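Local coordinates for protein endo-1,4-beta-mannanase (PDB 5Y6T) that probably hydrolyses internal beta-1,4-mannosidic bonds of mannans, as a cold-adapted endo-mannanase of glycoside hydrolase family 5, at residues S25-A30 against V56-E61; N64-W69 against A100-V105. All coordinates share one frame; numbering follows the deposited sequence.

Both interactions lie in the buried layer between the strands and the surrounding helices of the (beta/alpha)8 barrel expected of a GH5 enzyme, with centres about 10 Å apart. Interaction 1 sets strand 20-28 against helix 42-60, and interaction 2 sets the neighbouring parallel strand 65-72 against helix 95-108. Both are wholly apolar across their segments, but in interaction 1 a single aliphatic methyl joins the two sides, whereas in interaction 2 an aromatic ring meets two branched side chains. The strands are also joined directly: Ser25 O and Asn64 N are probably hydrogen-bonded, as are Asn28 OD1 and Arg67 NH1. Asn28 and Arg67 point away from the helices, whereas the apolar side chains lie beneath them.

Interaction 1: S25-A30 against V56-E61; sequences SGMNIA and VRIKAE
Ile58 of helix 42-60 reaches segment 25-30 with its terminal methyl, CD1, which meets both Met27 and Ile29. Its CG1 stands anti to the carbonyl carbon and the chain then runs on extended (chi2 169°), carrying CD1 out from the helix. Ile58 CD1 lies 3.8 Å from Ile29 CD1, methyl to methyl, and the two isoleucine side chains run obliquely past one another. Against Met27 the same methyl lands on the root of the side chain, with CD1 of Ile58 4.1 Å from CB of Met27. Met27 is extended beyond CG, and its side chain also touches Phe338 and Gln341 of helix 338-348, so this residue serves two helices. Ile29, whose CB does not point directly at the helix, brings its CD1 branch round to Ile58 and also touches Leu66 of the next strand; the peptide bond that follows it, to Ala30, is cis.

Between these two residues the chain alternates: Asn28 points away from the helix, and its ND2 is hydrogen-bonded to Gly296 O and Ser325 O. The contact belongs to the beta-alpha-beta unit of strand 20-28, helix 42-60 and strand 65-72. With no hydrogen bond or charge pair across it, the fit here rests on dispersion and the exclusion of water, while the polar side chain between Met27 and Ile29 finds its partners on the other side of the strand.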
loop_
_atom_site.group_PDB
_atom_site.type_symbol
_atom_site.label_atom_id
_atom_site.label_comp_id
_atom_site.label_asym_id
_atom_site.label_seq_id
_atom_site.Cartn_x
_atom_site.Cartn_y
_atom_site.Cartn_z
ATOM N N SER A 25 12.969 -0.636 -2.198
ATOM C CA SER A 25 13.107 -1.712 -3.146
ATOM C C SER A 25 12.765 -3.035 -2.496
ATOM O O SER A 25 13.353 -3.362 -1.512
ATOM C CB SER A 25 14.526 -1.782 -3.691
ATOM O OG SER A 25 14.720 -2.846 -4.587
ATOM N N GLY A 26 11.744 -3.722 -2.968
ATOM C CA GLY A 26 11.313 -4.905 -2.282
ATOM C C GLY A 26 10.171 -5.608 -2.952
ATOM O O GLY A 26 10.022 -5.519 -4.158
ATOM N N MET A 27 9.465 -6.420 -2.188
ATOM C CA MET A 27 8.348 -7.203 -2.732
ATOM C C MET A 27 7.103 -7.007 -1.933
ATOM O O MET A 27 7.156 -6.860 -0.699
ATOM C CB MET A 27 8.695 -8.724 -2.719
ATOM C CG MET A 27 9.964 -9.064 -3.458
ATOM S SD MET A 27 10.098 -10.894 -3.543
ATOM C CE MET A 27 11.823 -11.109 -3.960
ATOM N N ASN A 28 5.977 -7.073 -2.635
ATOM C CA ASN A 28 4.759 -7.372 -1.983
ATOM C C ASN A 28 4.862 -8.817 -1.502
ATOM O O ASN A 28 5.300 -9.670 -2.282
ATOM C CB ASN A 28 3.582 -7.287 -2.940
ATOM C CG ASN A 28 3.228 -5.887 -3.321
ATOM O OD1 ASN A 28 2.368 -5.293 -2.697
ATOM N ND2 ASN A 28 3.824 -5.396 -4.405
ATOM N N ILE A 29 4.454 -9.073 -0.271
ATOM C CA ILE A 29 4.411 -10.504 0.228
ATOM C C ILE A 29 3.414 -11.311 -0.645
ATOM O O ILE A 29 3.827 -12.354 -1.153
ATOM C CB ILE A 29 4.274 -10.672 1.732
ATOM C CG1 ILE A 29 5.386 -9.893 2.421
ATOM C CG2 ILE A 29 4.315 -12.129 2.149
ATOM C CD1 ILE A 29 6.767 -10.180 1.913
ATOM N N ALA A 30 2.185 -10.872 -0.875
ATOM C CA ALA A 30 1.430 -9.900 -0.053
ATOM C C ALA A 30 0.761 -10.546 1.178
ATOM O O ALA A 30 0.250 -9.863 2.069
ATOM C CB ALA A 30 0.414 -9.186 -0.872
ATOM N N VAL A 56 13.808 -12.236 5.873
ATOM C CA VAL A 56 15.201 -12.641 5.687
ATOM C C VAL A 56 15.652 -12.807 4.201
ATOM O O VAL A 56 16.729 -12.269 3.810
ATOM C CB VAL A 56 15.543 -13.927 6.525
ATOM C CG1 VAL A 56 17.008 -14.297 6.309
ATOM C CG2 VAL A 56 15.320 -13.654 8.042
ATOM N N ARG A 57 14.844 -13.502 3.428
ATOM C CA ARG A 57 15.126 -13.810 2.035
ATOM C C ARG A 57 15.100 -12.555 1.184
ATOM O O ARG A 57 15.967 -12.381 0.346
ATOM C CB ARG A 57 14.172 -14.856 1.532
ATOM C CG ARG A 57 14.430 -16.197 2.237
ATOM C CD ARG A 57 13.919 -17.377 1.456
ATOM N NE ARG A 57 12.477 -17.465 1.388
ATOM C CZ ARG A 57 11.767 -17.537 0.274
ATOM N NH1 ARG A 57 12.346 -17.481 -0.903
ATOM N NH2 ARG A 57 10.452 -17.659 0.344
ATOM N N ILE A 58 14.186 -11.622 1.502
ATOM C CA ILE A 58 14.179 -10.337 0.803
ATOM C C ILE A 58 15.461 -9.550 1.064
ATOM O O ILE A 58 16.093 -9.075 0.106
ATOM C CB ILE A 58 12.889 -9.544 1.142
ATOM C CG1 ILE A 58 11.704 -10.228 0.469
ATOM C CG2 ILE A 58 13.077 -8.080 0.740
ATOM C CD1 ILE A 58 10.354 -9.739 0.896
ATOM N N LYS A 59 15.854 -9.438 2.323
ATOM C CA LYS A 59 17.056 -8.718 2.650
ATOM C C LYS A 59 18.259 -9.373 2.006
ATOM O O LYS A 59 19.175 -8.695 1.542
ATOM C CB LYS A 59 17.216 -8.507 4.153
ATOM C CG LYS A 59 18.498 -7.752 4.531
ATOM C CD LYS A 59 18.393 -6.264 4.108
ATOM C CE LYS A 59 19.335 -5.834 2.988
ATOM N NZ LYS A 59 19.047 -4.437 2.507
ATOM N N ALA A 60 18.315 -10.700 2.058
ATOM C CA ALA A 60 19.451 -11.432 1.463
ATOM C C ALA A 60 19.695 -11.137 -0.036
ATOM O O ALA A 60 20.837 -11.137 -0.459
ATOM C CB ALA A 60 19.315 -12.906 1.682
ATOM N N GLU A 61 18.628 -10.798 -0.769
ATOM C CA GLU A 61 18.664 -10.513 -2.187
ATOM C C GLU A 61 18.944 -9.043 -2.457
ATOM O O GLU A 61 19.107 -8.619 -3.627
ATOM C CB GLU A 61 17.331 -10.940 -2.823
ATOM C CG GLU A 61 17.006 -12.413 -2.749
ATOM C CD GLU A 61 17.997 -13.357 -3.372
ATOM O OE1 GLU A 61 18.895 -12.930 -4.136
ATOM O OE2 GLU A 61 17.808 -14.592 -3.060
#

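Interaction 2: N64-W69 against A100-V105; sequences NSLRIW and AQFLDV
Leu66 and Ile68, alternate residues of strand 65-72, face helix 95-108 across a full side-chain layer, with Leu66 CA 11.1 Å from Leu103 CA and Ile68 CA 10.7 Å from Phe102 CA. Phe102 fills the gap from the helix side. Its ring carbon CG is anti to the backbone N (chi1 -177°), which aims the far end of the ring, CZ and CE2, at the strand. Leu66 comes from the opposite direction and sets CD1 at the ring edge, close to the ring plane, 3.9 Å from CZ of Phe102; its second methyl, CD2, lies 4.1 Å from the same CZ. Ile68 also comes from the opposite direction and uses both branches: CD1 sits 3.8 Å from Phe102 CZ, while CG2 is 4.1 Å from Phe102 CE2. The ring tip is therefore held among four methyl groups, and Tyr43 and Ile55 of helix 42-60 also pack on Phe102, so one aromatic ties two helices to the strand.

With an alanine here the ring would be gone, which is likely to leave a gap beside the methyls of Leu66 and Ile68 and to deprive helix 95-108 of this contact with the strand.

The intervening Arg67 belongs to the barrel interior. Trp69 NE1 lies over one face of its guanidinium, 3.4 Å above the plane and offset toward the rim, and the group forms salt bridges with Glu163 and Glu297 and a hydrogen bond to Asn166. Near the start of the strand, Ser65 OG donates to Asn64 OD1 (2.9 Å). Strand alternation thus sorts the chemistry: an ionic network round Arg67 on one side, and on the other the Phe102 ring meeting Leu66 and Ile68 with no polar side-chain group to satisfy.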
loop_
_atom_site.group_PDB
_atom_site.type_symbol
_atom_site.label_atom_id
_atom_site.label_comp_id
_atom_site.label_asym_id
_atom_site.label_seq_id
_atom_site.Cartn_x
_atom_site.Cartn_y
_atom_site.Cartn_z
ATOM N N ASN A 64 15.024 -3.876 0.624
ATOM C CA ASN A 64 14.971 -3.159 1.899
ATOM C C ASN A 64 13.599 -2.915 2.445
ATOM O O ASN A 64 13.453 -2.145 3.388
ATOM C CB ASN A 64 15.720 -1.820 1.778
ATOM C CG ASN A 64 15.090 -0.862 0.769
ATOM O OD1 ASN A 64 13.872 -0.999 0.424
ATOM N ND2 ASN A 64 15.905 0.048 0.220
ATOM N N SER A 65 12.599 -3.527 1.828
ATOM C CA SER A 65 11.240 -3.241 2.182
ATOM C C SER A 65 10.319 -4.306 1.689
ATOM O O SER A 65 10.655 -5.134 0.832
ATOM C CB SER A 65 10.853 -1.855 1.649
ATOM O OG SER A 65 11.083 -1.795 0.245
ATOM N N LEU A 66 9.087 -4.232 2.201
ATOM C CA LEU A 66 8.041 -5.144 1.833
ATOM C C LEU A 66 6.671 -4.539 2.078
ATOM O O LEU A 66 6.511 -3.698 2.945
ATOM C CB LEU A 66 8.203 -6.521 2.536
ATOM C CG LEU A 66 7.961 -6.623 4.029
ATOM C CD1 LEU A 66 6.479 -6.718 4.430
ATOM C CD2 LEU A 66 8.779 -7.728 4.585
ATOM N N ARG A 67 5.687 -5.030 1.351
ATOM C CA ARG A 67 4.289 -4.649 1.529
ATOM C C ARG A 67 3.478 -5.879 1.867
ATOM O O ARG A 67 3.551 -6.884 1.179
ATOM C CB ARG A 67 3.759 -3.990 0.243
ATOM C CG ARG A 67 2.306 -3.503 0.281
ATOM C CD ARG A 67 2.110 -2.582 -0.934
ATOM N NE ARG A 67 0.740 -2.103 -1.111
ATOM C CZ ARG A 67 -0.136 -2.617 -1.974
ATOM N NH1 ARG A 67 0.099 -3.753 -2.660
ATOM N NH2 ARG A 67 -1.320 -2.009 -2.098
ATOM N N ILE A 68 2.702 -5.802 2.924
ATOM C CA ILE A 68 1.964 -6.948 3.432
ATOM C C ILE A 68 0.541 -6.538 3.816
ATOM O O ILE A 68 0.267 -5.408 4.297
ATOM C CB ILE A 68 2.678 -7.570 4.663
ATOM C CG1 ILE A 68 2.003 -8.918 5.014
ATOM C CG2 ILE A 68 2.767 -6.617 5.864
ATOM C CD1 ILE A 68 2.914 -9.847 5.792
ATOM N N TRP A 69 -0.383 -7.451 3.626
ATOM C CA TRP A 69 -1.810 -7.155 3.782
ATOM C C TRP A 69 -2.369 -7.836 5.010
ATOM O O TRP A 69 -1.971 -8.978 5.328
ATOM C CB TRP A 69 -2.581 -7.637 2.586
ATOM C CG TRP A 69 -2.270 -7.038 1.248
ATOM C CD1 TRP A 69 -1.256 -6.172 0.916
ATOM C CD2 TRP A 69 -2.999 -7.267 0.050
ATOM N NE1 TRP A 69 -1.293 -5.896 -0.455
ATOM C CE2 TRP A 69 -2.361 -6.553 -0.993
ATOM C CE3 TRP A 69 -4.122 -8.044 -0.275
ATOM C CZ2 TRP A 69 -2.830 -6.579 -2.321
ATOM C CZ3 TRP A 69 -4.580 -8.045 -1.577
ATOM C CH2 TRP A 69 -3.939 -7.328 -2.584
ATOM N N ALA A 100 3.906 -6.830 15.874
ATOM C CA ALA A 100 5.071 -6.474 16.677
ATOM C C ALA A 100 6.210 -7.432 16.437
ATOM O O ALA A 100 7.298 -6.986 16.246
ATOM C CB ALA A 100 4.743 -6.268 18.198
ATOM N N GLN A 101 5.948 -8.725 16.531
ATOM C CA GLN A 101 6.966 -9.768 16.324
ATOM C C GLN A 101 7.546 -9.623 14.902
ATOM O O GLN A 101 8.768 -9.620 14.692
ATOM C CB GLN A 101 6.353 -11.140 16.464
ATOM C CG GLN A 101 5.989 -11.620 17.866
ATOM C CD GLN A 101 5.618 -13.100 17.850
ATOM O OE1 GLN A 101 6.439 -13.952 17.491
ATOM N NE2 GLN A 101 4.324 -13.387 18.058
ATOM N N PHE A 102 6.649 -9.412 13.948
ATOM C CA PHE A 102 7.046 -9.317 12.520
ATOM C C PHE A 102 7.961 -8.083 12.323
ATOM O O PHE A 102 9.045 -8.172 11.761
ATOM C CB PHE A 102 5.785 -9.223 11.672
ATOM C CG PHE A 102 6.045 -9.194 10.189
ATOM C CD1 PHE A 102 6.433 -10.355 9.534
ATOM C CD2 PHE A 102 5.745 -8.076 9.455
ATOM C CE1 PHE A 102 6.633 -10.377 8.180
ATOM C CE2 PHE A 102 5.907 -8.085 8.088
ATOM C CZ PHE A 102 6.325 -9.242 7.429
ATOM N N LEU A 103 7.565 -6.977 12.934
ATOM C CA LEU A 103 8.306 -5.749 12.866
ATOM C C LEU A 103 9.619 -5.798 13.602
ATOM O O LEU A 103 10.604 -5.190 13.149
ATOM C CB LEU A 103 7.476 -4.568 13.385
ATOM C CG LEU A 103 6.286 -4.171 12.511
ATOM C CD1 LEU A 103 5.274 -3.359 13.225
ATOM C CD2 LEU A 103 6.762 -3.397 11.287
ATOM N N ASP A 104 9.670 -6.553 14.701
ATOM C CA ASP A 104 10.965 -6.738 15.361
ATOM C C ASP A 104 11.957 -7.510 14.476
ATOM O O ASP A 104 13.153 -7.208 14.502
ATOM C CB ASP A 104 10.768 -7.443 16.721
ATOM C CG ASP A 104 10.076 -6.605 17.744
ATOM O OD1 ASP A 104 9.864 -5.329 17.586
ATOM O OD2 ASP A 104 9.765 -7.230 18.768
ATOM N N VAL A 105 11.463 -8.548 13.779
ATOM C CA VAL A 105 12.302 -9.285 12.814
ATOM C C VAL A 105 12.740 -8.373 11.659
ATOM O O VAL A 105 13.899 -8.362 11.243
ATOM C CB VAL A 105 11.654 -10.563 12.375
ATOM C CG1 VAL A 105 12.498 -11.258 11.343
ATOM C CG2 VAL A 105 11.560 -11.512 13.592
#